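Local coordinates for protein putative transcriptional coactivator P15 (Enterobacteria phage t5, PDB 4BG7) that probably binds DNA as a phage homolog of the eukaryotic transcription coactivator PC4 and is implicated in recombination-dependent DNA replication, at residues Q7-H12 with T31-R36; E24-R29 with I43-L48; L39-R44 with F61-T66. One frame throughout, in Å; residues are numbered along the deposited sequence.

Interaction 1 (Q7-H12 with T31-R36); sequences QNYEGH and TVSEFR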
loop_
_atom_site.group_PDB
_atom_site.type_symbol
_atom_site.label_atom_id
_atom_site.label_comp_id
_atom_site.label_asym_id
_atom_site.label_seq_id
_atom_site.Cartn_x
_atom_site.Cartn_y
_atom_site.Cartn_z
ATOM N N GLN A 7 -6.175 6.009 -11.120
ATOM C CA GLN A 7 -4.867 6.639 -11.390
ATOM C C GLN A 7 -4.813 8.045 -10.825
ATOM O O GLN A 7 -3.787 8.743 -10.917
ATOM C CB GLN A 7 -4.479 6.501 -12.879
ATOM C CG GLN A 7 -4.280 5.021 -13.279
ATOM C CD GLN A 7 -4.017 4.834 -14.793
ATOM O OE1 GLN A 7 -4.849 4.311 -15.526
ATOM N NE2 GLN A 7 -2.886 5.309 -15.251
ATOM N N ASN A 8 -5.918 8.414 -10.163
ATOM C CA ASN A 8 -6.066 9.642 -9.422
ATOM C C ASN A 8 -7.287 9.524 -8.468
ATOM O O ASN A 8 -7.984 8.486 -8.413
ATOM C CB ASN A 8 -6.173 10.834 -10.351
ATOM C CG ASN A 8 -7.444 10.823 -11.172
ATOM O OD1 ASN A 8 -8.516 10.747 -10.619
ATOM N ND2 ASN A 8 -7.323 10.983 -12.493
ATOM N N TYR A 9 -7.458 10.566 -7.659
ATOM C CA TYR A 9 -8.540 10.603 -6.713
ATOM C C TYR A 9 -9.720 11.504 -7.082
ATOM O O TYR A 9 -10.533 11.839 -6.215
ATOM C CB TYR A 9 -8.001 11.005 -5.353
ATOM C CG TYR A 9 -7.432 9.819 -4.566
ATOM C CD1 TYR A 9 -6.069 9.394 -4.698
ATOM C CD2 TYR A 9 -8.220 9.161 -3.649
ATOM C CE1 TYR A 9 -5.579 8.319 -3.963
ATOM C CE2 TYR A 9 -7.706 8.095 -2.897
ATOM C CZ TYR A 9 -6.378 7.683 -3.058
ATOM O OH TYR A 9 -6.017 6.584 -2.238
ATOM N N GLU A 10 -9.834 11.863 -8.365
ATOM C CA GLU A 10 -11.044 12.557 -8.846
ATOM C C GLU A 10 -12.326 11.800 -8.515
ATOM O O GLU A 10 -12.484 10.623 -8.846
ATOM C CB GLU A 10 -10.938 12.849 -10.352
ATOM C CG GLU A 10 -9.744 13.739 -10.637
ATOM C CD GLU A 10 -9.728 14.427 -11.984
ATOM O OE1 GLU A 10 -10.709 14.315 -12.766
ATOM O OE2 GLU A 10 -8.686 15.078 -12.228
ATOM N N GLY A 11 -13.246 12.485 -7.849
ATOM C CA GLY A 11 -14.525 11.891 -7.459
ATOM C C GLY A 11 -14.493 11.057 -6.162
ATOM O O GLY A 11 -15.516 10.534 -5.749
ATOM N N HIS A 12 -13.330 10.929 -5.521
ATOM C CA HIS A 12 -13.214 10.113 -4.308
ATOM C C HIS A 12 -13.418 10.976 -3.127
ATOM O O HIS A 12 -12.935 12.115 -3.082
ATOM C CB HIS A 12 -11.794 9.502 -4.180
ATOM C CG HIS A 12 -11.526 8.351 -5.098
ATOM N ND1 HIS A 12 -11.279 7.103 -4.633
ATOM C CD2 HIS A 12 -11.454 8.277 -6.497
ATOM C CE1 HIS A 12 -11.099 6.280 -5.653
ATOM N NE2 HIS A 12 -11.175 6.992 -6.805
ATOM N N THR A 31 -4.862 5.627 2.438
ATOM C CA THR A 31 -6.209 6.171 2.334
ATOM C C THR A 31 -7.239 5.100 1.973
ATOM O O THR A 31 -6.980 4.249 1.131
ATOM C CB THR A 31 -6.253 7.284 1.273
ATOM O OG1 THR A 31 -5.343 8.288 1.669
ATOM C CG2 THR A 31 -7.699 7.818 1.126
ATOM N N VAL A 32 -8.378 5.155 2.655
ATOM C CA VAL A 32 -9.541 4.396 2.257
ATOM C C VAL A 32 -10.500 5.500 1.774
ATOM O O VAL A 32 -10.807 6.475 2.509
ATOM C CB VAL A 32 -10.230 3.605 3.369
ATOM C CG1 VAL A 32 -11.527 2.909 2.806
ATOM C CG2 VAL A 32 -9.262 2.581 3.977
ATOM N N SER A 33 -11.013 5.300 0.581
ATOM C CA SER A 33 -11.904 6.270 -0.068
ATOM C C SER A 33 -13.085 5.560 -0.709
ATOM O O SER A 33 -13.020 4.372 -1.012
ATOM C CB SER A 33 -11.113 7.043 -1.114
ATOM O OG SER A 33 -10.585 6.244 -2.166
ATOM N N GLU A 34 -14.156 6.322 -0.917
ATOM C CA GLU A 34 -15.357 5.796 -1.579
ATOM C C GLU A 34 -15.458 6.536 -2.921
ATOM O O GLU A 34 -15.275 7.759 -2.965
ATOM C CB GLU A 34 -16.579 6.044 -0.751
ATOM C CG GLU A 34 -17.772 5.335 -1.382
ATOM C CD GLU A 34 -19.060 5.554 -0.612
ATOM O OE1 GLU A 34 -19.019 5.997 0.558
ATOM O OE2 GLU A 34 -20.100 5.310 -1.233
ATOM N N PHE A 35 -15.765 5.774 -3.974
ATOM C CA PHE A 35 -15.942 6.292 -5.350
ATOM C C PHE A 35 -16.946 5.326 -6.066
ATOM O O PHE A 35 -16.685 4.112 -6.094
ATOM C CB PHE A 35 -14.595 6.213 -6.069
ATOM C CG PHE A 35 -14.654 6.540 -7.547
ATOM C CD1 PHE A 35 -14.942 7.829 -7.975
ATOM C CD2 PHE A 35 -14.432 5.570 -8.483
ATOM C CE1 PHE A 35 -15.007 8.136 -9.335
ATOM C CE2 PHE A 35 -14.516 5.868 -9.841
ATOM C CZ PHE A 35 -14.806 7.161 -10.253
ATOM N N ARG A 36 -18.099 5.818 -6.534
ATOM C CA ARG A 36 -18.996 5.013 -7.455
ATOM C C ARG A 36 -19.472 3.791 -6.725
ATOM O O ARG A 36 -19.419 2.678 -7.234
ATOM C CB ARG A 36 -18.244 4.620 -8.770
ATOM C CG ARG A 36 -19.052 3.933 -9.905
ATOM C CD ARG A 36 -18.193 3.064 -10.879
ATOM N NE ARG A 36 -17.208 3.866 -11.597
ATOM C CZ ARG A 36 -16.128 3.426 -12.251
ATOM N NH1 ARG A 36 -15.835 2.121 -12.358
ATOM N NH2 ARG A 36 -15.326 4.309 -12.825
HETATM O O HOH W 1 -8.109 5.132 -1.553
#

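Interaction 2 (E24-R29 with I43-L48); sequences EGEQVR and IRYWLL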
loop_
_atom_site.group_PDB
_atom_site.type_symbol
_atom_site.label_atom_id
_atom_site.label_comp_id
_atom_site.label_asym_id
_atom_site.label_seq_id
_atom_site.Cartn_x
_atom_site.Cartn_y
_atom_site.Cartn_z
ATOM N N GLU A 24 10.150 16.402 0.967
ATOM C CA GLU A 24 10.097 17.862 0.719
ATOM C C GLU A 24 8.659 18.327 0.545
ATOM O O GLU A 24 8.312 18.923 -0.486
ATOM C CB GLU A 24 10.876 18.281 -0.547
ATOM C CG GLU A 24 12.323 17.810 -0.635
ATOM C CD GLU A 24 13.075 18.548 -1.734
ATOM O OE1 GLU A 24 13.015 18.097 -2.904
ATOM O OE2 GLU A 24 13.699 19.591 -1.401
ATOM N N GLY A 25 7.798 18.040 1.516
ATOM C CA GLY A 25 6.468 18.673 1.494
ATOM C C GLY A 25 5.471 18.182 0.449
ATOM O O GLY A 25 4.450 18.861 0.182
ATOM N N GLU A 26 5.808 17.051 -0.180
ATOM C CA GLU A 26 4.837 16.081 -0.650
ATOM C C GLU A 26 4.680 14.999 0.463
ATOM O O GLU A 26 5.647 14.386 0.900
ATOM C CB GLU A 26 5.302 15.486 -1.966
ATOM C CG GLU A 26 4.519 14.265 -2.376
ATOM C CD GLU A 26 4.525 14.066 -3.859
ATOM O OE1 GLU A 26 3.864 14.871 -4.548
ATOM O OE2 GLU A 26 5.179 13.115 -4.336
ATOM N N GLN A 27 3.479 14.808 0.955
ATOM C CA GLN A 27 3.203 13.867 2.046
ATOM C C GLN A 27 2.347 12.647 1.598
ATOM O O GLN A 27 1.361 12.814 0.870
ATOM C CB GLN A 27 2.462 14.587 3.108
ATOM C CG GLN A 27 1.747 13.725 4.105
ATOM C CD GLN A 27 1.198 14.505 5.292
ATOM O OE1 GLN A 27 0.060 14.919 5.321
ATOM N NE2 GLN A 27 2.037 14.679 6.308
ATOM N N VAL A 28 2.681 11.442 2.082
ATOM C CA VAL A 28 2.075 10.204 1.578
ATOM C C VAL A 28 1.070 9.681 2.604
ATOM O O VAL A 28 1.458 9.333 3.697
ATOM C CB VAL A 28 3.178 9.129 1.337
ATOM C CG1 VAL A 28 2.606 7.925 0.647
ATOM C CG2 VAL A 28 4.322 9.691 0.513
ATOM N N ARG A 29 -0.235 9.656 2.278
ATOM C CA ARG A 29 -1.250 9.117 3.216
ATOM C C ARG A 29 -1.946 7.873 2.721
ATOM O O ARG A 29 -2.490 7.845 1.621
ATOM C CB ARG A 29 -2.341 10.122 3.595
ATOM C CG ARG A 29 -1.777 11.352 4.256
ATOM C CD ARG A 29 -2.823 12.064 5.057
ATOM N NE ARG A 29 -2.266 13.363 5.346
ATOM C CZ ARG A 29 -2.817 14.277 6.139
ATOM N NH1 ARG A 29 -3.974 14.025 6.753
ATOM N NH2 ARG A 29 -2.183 15.457 6.292
ATOM N N ILE A 43 -2.803 5.458 -1.951
ATOM C CA ILE A 43 -2.042 6.565 -1.393
ATOM C C ILE A 43 -2.544 7.870 -2.003
ATOM O O ILE A 43 -2.548 7.981 -3.203
ATOM C CB ILE A 43 -0.572 6.387 -1.753
ATOM C CG1 ILE A 43 0.039 5.234 -0.971
ATOM C CG2 ILE A 43 0.206 7.685 -1.557
ATOM C CD1 ILE A 43 -0.139 5.100 0.527
ATOM N N ARG A 44 -3.039 8.795 -1.182
ATOM C CA ARG A 44 -3.415 10.132 -1.669
ATOM C C ARG A 44 -2.329 11.086 -1.253
ATOM O O ARG A 44 -1.873 11.037 -0.099
ATOM C CB ARG A 44 -4.736 10.599 -1.039
ATOM C CG ARG A 44 -5.181 11.940 -1.593
ATOM C CD ARG A 44 -6.260 12.575 -0.776
ATOM N NE ARG A 44 -7.617 12.006 -0.974
ATOM C CZ ARG A 44 -8.500 12.396 -1.882
ATOM N NH1 ARG A 44 -8.183 13.293 -2.789
ATOM N NH2 ARG A 44 -9.714 11.828 -1.880
ATOM N N TYR A 45 -1.900 11.955 -2.161
ATOM C CA TYR A 45 -0.852 12.955 -1.805
ATOM C C TYR A 45 -1.420 14.253 -1.203
ATOM O O TYR A 45 -2.314 14.862 -1.793
ATOM C CB TYR A 45 0.015 13.292 -2.996
ATOM C CG TYR A 45 0.874 12.114 -3.397
ATOM C CD1 TYR A 45 1.994 11.768 -2.643
ATOM C CD2 TYR A 45 0.519 11.275 -4.452
ATOM C CE1 TYR A 45 2.783 10.671 -2.995
ATOM C CE2 TYR A 45 1.295 10.160 -4.786
ATOM C CZ TYR A 45 2.413 9.863 -4.033
ATOM O OH TYR A 45 3.201 8.773 -4.333
ATOM N N TRP A 46 -0.910 14.640 -0.037
ATOM C CA TRP A 46 -1.107 15.988 0.510
ATOM C C TRP A 46 0.093 16.872 0.254
ATOM O O TRP A 46 1.226 16.394 0.317
ATOM C CB TRP A 46 -1.434 15.888 1.936
ATOM C CG TRP A 46 -2.712 15.126 2.190
ATOM C CD1 TRP A 46 -3.029 13.875 1.699
ATOM C CD2 TRP A 46 -3.795 15.458 3.068
ATOM N NE1 TRP A 46 -4.210 13.460 2.157
ATOM C CE2 TRP A 46 -4.754 14.370 2.955
ATOM C CE3 TRP A 46 -4.117 16.555 3.853
ATOM C CZ2 TRP A 46 -5.952 14.358 3.658
ATOM C CZ3 TRP A 46 -5.313 16.547 4.550
ATOM C CH2 TRP A 46 -6.206 15.470 4.479
ATOM N N LEU A 47 -0.115 18.157 -0.087
ATOM C CA LEU A 47 0.984 19.032 -0.403
ATOM C C LEU A 47 0.988 20.232 0.498
ATOM O O LEU A 47 -0.048 20.733 0.874
ATOM C CB LEU A 47 0.887 19.562 -1.867
ATOM C CG LEU A 47 1.738 18.846 -2.912
ATOM C CD1 LEU A 47 1.581 17.325 -2.743
ATOM C CD2 LEU A 47 1.344 19.269 -4.310
ATOM N N LEU A 48 2.186 20.737 0.777
ATOM C CA LEU A 48 2.351 21.929 1.595
ATOM C C LEU A 48 2.028 23.146 0.787
ATOM O O LEU A 48 2.400 23.187 -0.362
ATOM C CB LEU A 48 3.794 22.055 2.091
ATOM C CG LEU A 48 4.236 21.225 3.306
ATOM C CD1 LEU A 48 5.754 21.422 3.532
ATOM C CD2 LEU A 48 3.396 21.613 4.519
#

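Interaction 3 (L39-R44 with F61-T66); sequences LYMGIR and FSFPYT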
loop_
_atom_site.group_PDB
_atom_site.type_symbol
_atom_site.label_atom_id
_atom_site.label_comp_id
_atom_site.label_asym_id
_atom_site.label_seq_id
_atom_site.Cartn_x
_atom_site.Cartn_y
_atom_site.Cartn_z
ATOM N N LEU A 39 -15.428 0.886 -2.212
ATOM C CA LEU A 39 -14.271 1.332 -1.413
ATOM C C LEU A 39 -12.964 0.946 -2.099
ATOM O O LEU A 39 -12.836 -0.116 -2.652
ATOM C CB LEU A 39 -14.319 0.726 0.015
ATOM C CG LEU A 39 -15.505 1.250 0.831
ATOM C CD1 LEU A 39 -15.501 0.573 2.189
ATOM C CD2 LEU A 39 -15.485 2.775 0.992
ATOM N N TYR A 40 -11.968 1.815 -1.931
ATOM C CA TYR A 40 -10.640 1.673 -2.456
ATOM C C TYR A 40 -9.627 2.001 -1.388
ATOM O O TYR A 40 -9.900 2.830 -0.489
ATOM C CB TYR A 40 -10.446 2.709 -3.579
ATOM C CG TYR A 40 -11.370 2.372 -4.705
ATOM C CD1 TYR A 40 -10.989 1.485 -5.677
ATOM C CD2 TYR A 40 -12.640 2.882 -4.729
ATOM C CE1 TYR A 40 -11.887 1.111 -6.695
ATOM C CE2 TYR A 40 -13.524 2.574 -5.772
ATOM C CZ TYR A 40 -13.167 1.677 -6.725
ATOM O OH TYR A 40 -14.068 1.363 -7.750
ATOM N N MET A 41 -8.482 1.313 -1.463
ATOM C CA MET A 41 -7.323 1.669 -0.651
ATOM C C MET A 41 -6.180 2.091 -1.535
ATOM O O MET A 41 -5.942 1.538 -2.594
ATOM C CB MET A 41 -6.839 0.546 0.305
ATOM C CG MET A 41 -6.586 -0.791 -0.320
ATOM S SD MET A 41 -5.717 -1.956 0.779
ATOM C CE MET A 41 -6.005 -3.429 -0.159
ATOM N N GLY A 42 -5.435 3.077 -1.062
ATOM C CA GLY A 42 -4.299 3.569 -1.833
ATOM C C GLY A 42 -3.522 4.678 -1.154
ATOM O O GLY A 42 -3.586 4.841 0.067
ATOM N N ILE A 43 -2.803 5.458 -1.951
ATOM C CA ILE A 43 -2.042 6.565 -1.393
ATOM C C ILE A 43 -2.544 7.870 -2.003
ATOM O O ILE A 43 -2.548 7.981 -3.203
ATOM C CB ILE A 43 -0.572 6.387 -1.753
ATOM C CG1 ILE A 43 0.039 5.234 -0.971
ATOM C CG2 ILE A 43 0.206 7.685 -1.557
ATOM C CD1 ILE A 43 -0.139 5.100 0.527
ATOM N N ARG A 44 -3.039 8.795 -1.182
ATOM C CA ARG A 44 -3.415 10.132 -1.669
ATOM C C ARG A 44 -2.329 11.086 -1.253
ATOM O O ARG A 44 -1.873 11.037 -0.099
ATOM C CB ARG A 44 -4.736 10.599 -1.039
ATOM C CG ARG A 44 -5.181 11.940 -1.593
ATOM C CD ARG A 44 -6.260 12.575 -0.776
ATOM N NE ARG A 44 -7.617 12.006 -0.974
ATOM C CZ ARG A 44 -8.500 12.396 -1.882
ATOM N NH1 ARG A 44 -8.183 13.293 -2.789
ATOM N NH2 ARG A 44 -9.714 11.828 -1.880
ATOM N N PHE A 61 -3.090 7.032 -6.213
ATOM C CA PHE A 61 -3.616 5.852 -6.920
ATOM C C PHE A 61 -4.324 4.957 -5.892
ATOM O O PHE A 61 -4.048 5.013 -4.745
ATOM C CB PHE A 61 -2.480 5.062 -7.635
ATOM C CG PHE A 61 -1.682 4.242 -6.723
ATOM C CD1 PHE A 61 -0.744 4.835 -5.898
ATOM C CD2 PHE A 61 -1.973 2.905 -6.538
ATOM C CE1 PHE A 61 -0.051 4.084 -4.975
ATOM C CE2 PHE A 61 -1.287 2.149 -5.627
ATOM C CZ PHE A 61 -0.335 2.733 -4.842
ATOM N N SER A 62 -5.240 4.123 -6.323
ATOM C CA SER A 62 -5.914 3.280 -5.420
ATOM C C SER A 62 -6.375 2.028 -6.117
ATOM O O SER A 62 -6.361 1.929 -7.385
ATOM C CB SER A 62 -7.060 4.054 -4.772
ATOM O OG SER A 62 -8.068 4.433 -5.684
ATOM N N PHE A 63 -6.739 1.046 -5.311
ATOM C CA PHE A 63 -7.283 -0.167 -5.867
ATOM C C PHE A 63 -8.306 -0.748 -4.891
ATOM O O PHE A 63 -8.436 -0.276 -3.779
ATOM C CB PHE A 63 -6.164 -1.141 -6.277
ATOM C CG PHE A 63 -5.416 -1.732 -5.133
ATOM C CD1 PHE A 63 -4.469 -0.989 -4.469
ATOM C CD2 PHE A 63 -5.591 -3.049 -4.771
ATOM C CE1 PHE A 63 -3.710 -1.499 -3.420
ATOM C CE2 PHE A 63 -4.849 -3.587 -3.722
ATOM C CZ PHE A 63 -3.917 -2.794 -3.027
ATOM N N PRO A 64 -9.050 -1.784 -5.286
ATOM C CA PRO A 64 -10.149 -2.110 -4.383
ATOM C C PRO A 64 -9.800 -2.541 -2.953
ATOM O O PRO A 64 -8.791 -3.198 -2.677
ATOM C CB PRO A 64 -10.895 -3.258 -5.102
ATOM C CG PRO A 64 -10.433 -3.218 -6.493
ATOM C CD PRO A 64 -9.115 -2.511 -6.544
ATOM N N TYR A 65 -10.647 -2.106 -2.035
ATOM C CA TYR A 65 -10.542 -2.418 -0.633
ATOM C C TYR A 65 -11.615 -3.419 -0.299
ATOM O O TYR A 65 -12.735 -3.001 0.013
ATOM C CB TYR A 65 -10.781 -1.142 0.187
ATOM C CG TYR A 65 -10.587 -1.224 1.713
ATOM C CD1 TYR A 65 -9.350 -1.535 2.289
ATOM C CD2 TYR A 65 -11.617 -0.878 2.579
ATOM C CE1 TYR A 65 -9.175 -1.527 3.678
ATOM C CE2 TYR A 65 -11.443 -0.832 3.947
ATOM C CZ TYR A 65 -10.243 -1.197 4.499
ATOM O OH TYR A 65 -10.111 -1.140 5.871
ATOM N N THR A 66 -11.275 -4.700 -0.333
ATOM C CA THR A 66 -12.208 -5.756 -0.083
ATOM C C THR A 66 -11.516 -6.719 0.883
ATOM O O THR A 66 -10.306 -6.570 1.156
ATOM C CB THR A 66 -12.585 -6.484 -1.388
ATOM O OG1 THR A 66 -11.407 -7.030 -1.991
ATOM C CG2 THR A 66 -13.247 -5.534 -2.362
#

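Interaction 1 (Q7-H12 with T31-R36)
His12 and Ser33 make the direct polar link between the loop preceding strand 13-23 and the end of strand 26-35 in the antiparallel sheet: His12 ND1 lies 2.7 Å from Ser33 OG in a hydrogen bond that either partner could donate. Ser33 OG sits between its own backbone N and carbonyl carbon (chi1 62°), which turns it to the edge of the imidazole, near the ring plane. A water extends this link, bonding Ser33 OG and Tyr9 OH and donating to Thr31 O. Tyr9 OH also packs 3.6 Å from Thr31 CB, the two side chains coming from opposite directions.

Phe35 CB stands over the centre of one imidazole face, 3.5 Å from the His12 ring centroid, a CH-pi contact. The two ring planes are nearly parallel (3°) but strongly offset, with little ring-over-ring overlap. An Asx turn, Glu10 N to Asn8 OD1, and a type II turn from Tyr9 to His12 shape the loop; in the latter Gly11, at positive phi, brings its O to the phenyl edge, 3.5 Å from Phe35 CD1.

Phe35 CB over one face and the ND1 bond at the edge probably limit rotation of the imidazole, while the water satisfies the hydroxyl of the buried Tyr9.

Interaction 2 (E24-R29 with I43-L48)
The antiparallel beta hairpin of strands 26-35 and 38-48, at the middle of the four-stranded sheet of this PC4-like fold, is held together here near its open end. Gln27-Trp46 and Arg29-Arg44 are hydrogen-bonded pairs, each closed by two backbone bonds, such as Gln27 N to Trp46 O at 2.8 Å; of the non-hydrogen-bonded pairs, Val28-Tyr45 lies between them and Glu26-Leu47 beyond. Leu48 N to Gly25 O adds a further bond just before strand 26-35 begins.

On the face carrying Val28 and Tyr45, the packing is largely apolar. Val28 CG1 presses on Ile43 CG2 at 3.3 Å, a snug carbon-carbon approach, and Val28 CG2 lies alongside the tyrosine ring. Glu26 reaches obliquely across to the same ring, its CG 3.6 Å from Tyr45 CD1. Phe61 of the second subunit packs on Val28, Ile43 and Tyr45, so this face belongs to the dimer interface.

The other face is built round Arg29. Its chain, extended from CG to NE, crosses Trp46 at about a right angle and lays the guanidinium flat on the indole, planes 5° apart. Arg29 CZ sits 3.5 Å from the centroid of the six-membered ring in a cation-pi contact, while Arg29 CD covers the five-membered ring. Gln27 OE1 probably helps to hold the guanidinium's orientation: lying in its plane, it accepts side-on from Arg29 NH2, at a suspiciously short distance, and from Arg29 NE at 2.8 Å, the latter above the amide plane.

Interaction 3 (L39-R44 with F61-T66)
Met41 CG is held between its backbone N and carbonyl carbon (chi1 52°) with the chain extended beyond, which carries the thioether out beside Phe63; Phe63 itself has chi1 69°, folding its ring back toward strand 39-44. These groups lie on the antiparallel hairpin of strands 38-48 and 54-64, at the last strand of the chain's four-stranded sheet. Met41 crosses the phenylalanine obliquely: CG lies over one face, offset toward the rim, and Met41 CE touches Phe63 CZ at 3.6 Å. Met41 SD makes two Met-aromatic contacts, one oblique to the Phe63 ring, 5.0 Å from its centroid, the other at the edge of the Tyr65 ring, in its plane, 5.3 Å from that centroid. Tyr65 CD1 rests on Met41 CB at 3.8 Å, and Leu39 lies alongside the same tyrosine ring, pointing the same way.

Helix 67-83 covers Met41 through Thr69, Thr70 and Leu73, while Tyr65 OH bonds Ser84 OG of the second subunit, so the sheet, the following helix and the dimer partner meet at these side chains.

The backbones approach unevenly. Met41-Phe63 and Ile43-Phe61 are hydrogen-bonded pairs, the shortest bond being Met41 N to Phe63 O at 2.8 Å. Between them the strands close to 3.9 Å from Gly42 CA, which carries no side chain, to Ser62 CA; Gly42 CA also makes a CA-H...O contact with Phe61 O at 3.3 Å. On the side away from Met41, Tyr40 CB meets Ser62 OG, a hydroxyl already bonded to Asn6. Past the end of the strand, Tyr65 N still reaches Leu39 O at 3.0 Å, in a nearly straight N-H...O line (169°) that comes from above the Leu39 carbonyl plane.

In the fold
From the N terminus, the loop 7-12 precedes strand 13-23 and in interaction 1 folds back on the end of strand 26-35, closing a loop that spans the first strand and the start of the second. Interaction 2 begins within that span, at 24-29, and ends beyond it at 43-48, so the two cross; it closes the hairpin of strands 26-35 and 38-48. Interaction 3 follows interaction 1 in series and starts on the strand where interaction 2 ends, sharing Ile43 and Arg44, to add strand 54-64. Interactions 1 and 3, about 7 Å between centres, meet through probable backbone hydrogen bonds between 26-35 and 38-48. All three touch the second subunit.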